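Local coordinates for SAM-dependent O-methyltransferase (Thermotoga maritima, PDB 1O54), which probably catalyses the S-adenosyl-L-methionine-dependent methylation of N1 of adenine 58 in tRNA, working as a homotetramer, at residues 40-45 and 57-62. Numbering follows the deposited sequence.
Sequences LEKDKK and EVFEKG
Val58 is the first residue of 57-62 to reach the other segment, chiefly through CG1, which meets the fork of Leu40, 3.7 Å from Leu40 CD2 and 3.8 Å from Leu40 CD1; Val58 CB is also close to Leu40 CD2. CG1 lies anti to the backbone N (chi1 178°), the rotation that carries this methyl to the leucine. Phe59, next in sequence, has more of its surface covered by 40-45 than any other residue of its segment, and its ring fits into the bend of the chain from Leu40 to Lys42. Leu40 CB comes obliquely to the ring, 4.0 Å from Phe59 CE2, while the two side chains run past each other in opposite senses. The carbonyl carbon of Glu41 meets the ring edge close to its plane, 3.9 Å from Phe59 CZ. Lys42 contributes its aliphatic part, CG lying 3.8 Å from Phe59 CE1, and its bent chain then leads the ammonium end away. No hydrogen bond joins the segments; the contact is van der Waals, burying 234 Å² in all, partly against peptide backbone. With an alanine at Phe59, Leu40 CB and Lys42 CG would probably lose their shared partner and a gap would open against the Glu41–Lys42 backbone. Beyond Phe59 the chain turns back, Lys61 N bonding to Val58 O at 3.0 Å. The contact thus joins the loop between strands 35-39 and 45-48, with its type II turn from Glu41 to Lys44, to short helix 55-58 and the type I turn from Val58 to Lys61. Leu20 touches both Leu40 and Val58, Pro22 touches both Lys42 and Phe59, and the side chain of Asn56 in the short helix bonds to Asp43 N, all within the N-terminal beta-rich part of the chain.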
loop_
_atom_site.group_PDB
_atom_site.type_symbol
_atom_site.label_atom_id
_atom_site.label_comp_id
_atom_site.label_asym_id
_atom_site.label_seq_id
_atom_site.Cartn_x
_atom_site.Cartn_y
_atom_site.Cartn_z
ATOM N N LEU A 40 10.287 6.524 37.837
ATOM C CA LEU A 40 11.299 7.242 38.584
ATOM C C LEU A 40 11.192 6.915 40.062
ATOM O O LEU A 40 10.158 7.098 40.677
ATOM C CB LEU A 40 11.144 8.750 38.406
ATOM C CG LEU A 40 11.678 9.346 37.115
ATOM C CD1 LEU A 40 11.483 10.853 37.216
ATOM C CD2 LEU A 40 13.170 9.003 36.923
ATOM N N GLU A 41 12.275 6.428 40.623
ATOM C CA GLU A 41 12.334 6.185 42.044
ATOM C C GLU A 41 13.737 6.532 42.519
ATOM O O GLU A 41 14.719 6.318 41.801
ATOM C CB GLU A 41 11.953 4.732 42.355
ATOM C CG GLU A 41 10.553 4.295 41.889
ATOM C CD GLU A 41 9.374 5.001 42.590
ATOM O OE1 GLU A 41 9.570 5.725 43.603
ATOM O OE2 GLU A 41 8.218 4.825 42.116
ATOM N N LYS A 42 13.813 7.100 43.716
ATOM C CA LYS A 42 15.084 7.517 44.307
ATOM C C LYS A 42 15.999 6.318 44.452
ATOM O O LYS A 42 15.534 5.234 44.769
ATOM C CB LYS A 42 14.840 8.220 45.656
ATOM C CG LYS A 42 14.343 9.681 45.502
ATOM C CD LYS A 42 13.222 10.082 46.482
ATOM C CE LYS A 42 13.760 10.362 47.873
ATOM N NZ LYS A 42 12.721 10.924 48.797
ATOM N N ASP A 43 17.277 6.506 44.138
ATOM C CA ASP A 43 18.312 5.475 44.308
ATOM C C ASP A 43 18.189 4.253 43.397
ATOM O O ASP A 43 18.826 3.227 43.649
ATOM C CB ASP A 43 18.396 5.034 45.779
ATOM C CG ASP A 43 18.664 6.198 46.718
ATOM O OD1 ASP A 43 19.534 7.045 46.394
ATOM O OD2 ASP A 43 18.073 6.331 47.815
ATOM N N LYS A 44 17.400 4.358 42.334
ATOM C CA LYS A 44 17.348 3.303 41.328
ATOM C C LYS A 44 18.385 3.583 40.244
ATOM O O LYS A 44 18.611 4.737 39.864
ATOM C CB LYS A 44 15.956 3.200 40.703
ATOM N N LYS A 45 19.027 2.525 39.763
ATOM C CA LYS A 45 19.876 2.623 38.590
ATOM C C LYS A 45 19.350 1.698 37.498
ATOM O O LYS A 45 18.826 0.617 37.781
ATOM C CB LYS A 45 21.317 2.298 38.934
ATOM C CG LYS A 45 21.866 3.160 40.060
ATOM C CD LYS A 45 23.360 2.988 40.218
ATOM N N GLU A 57 19.778 11.542 39.201
ATOM C CA GLU A 57 20.098 12.681 38.329
ATOM C C GLU A 57 18.881 13.246 37.643
ATOM O O GLU A 57 18.800 14.445 37.412
ATOM C CB GLU A 57 21.113 12.285 37.247
ATOM C CG GLU A 57 22.458 11.807 37.769
ATOM C CD GLU A 57 23.517 11.739 36.670
ATOM O OE1 GLU A 57 23.623 12.707 35.883
ATOM O OE2 GLU A 57 24.258 10.732 36.600
ATOM N N VAL A 58 17.938 12.376 37.276
ATOM C CA VAL A 58 16.754 12.805 36.591
ATOM C C VAL A 58 15.938 13.785 37.428
ATOM O O VAL A 58 15.378 14.728 36.877
ATOM C CB VAL A 58 15.878 11.602 36.140
ATOM C CG1 VAL A 58 14.630 12.089 35.487
ATOM C CG2 VAL A 58 16.682 10.714 35.190
ATOM N N PHE A 59 15.901 13.587 38.751
ATOM C CA PHE A 59 15.158 14.513 39.619
ATOM C C PHE A 59 15.747 15.938 39.612
ATOM O O PHE A 59 15.062 16.894 40.000
ATOM C CB PHE A 59 15.099 14.026 41.057
ATOM C CG PHE A 59 14.410 12.710 41.228
ATOM C CD1 PHE A 59 15.127 11.587 41.570
ATOM C CD2 PHE A 59 13.048 12.592 41.038
ATOM C CE1 PHE A 59 14.498 10.348 41.735
ATOM C CE2 PHE A 59 12.408 11.340 41.190
ATOM C CZ PHE A 59 13.150 10.227 41.557
ATOM N N GLU A 60 16.995 16.069 39.185
ATOM C CA GLU A 60 17.661 17.391 39.109
ATOM C C GLU A 60 17.673 17.971 37.715
ATOM O O GLU A 60 18.419 18.934 37.454
ATOM C CB GLU A 60 19.093 17.265 39.563
ATOM C CG GLU A 60 19.286 16.465 40.825
ATOM C CD GLU A 60 18.528 17.059 42.005
ATOM O OE1 GLU A 60 17.651 17.941 41.830
ATOM O OE2 GLU A 60 18.809 16.617 43.095
ATOM N N LYS A 61 16.889 17.354 36.825
ATOM C CA LYS A 61 16.795 17.760 35.433
ATOM C C LYS A 61 15.320 17.978 35.139
ATOM O O LYS A 61 14.521 18.190 36.062
ATOM C CB LYS A 61 17.413 16.682 34.535
ATOM C CG LYS A 61 18.861 16.306 34.873
ATOM C CD LYS A 61 19.869 16.982 33.980
ATOM C CE LYS A 61 21.245 16.304 34.042
ATOM N NZ LYS A 61 22.039 16.645 32.822
ATOM N N GLY A 62 14.918 17.916 33.879
ATOM C CA GLY A 62 13.555 18.241 33.472
ATOM C C GLY A 62 13.350 17.691 32.067
ATOM O O GLY A 62 14.337 17.278 31.446
#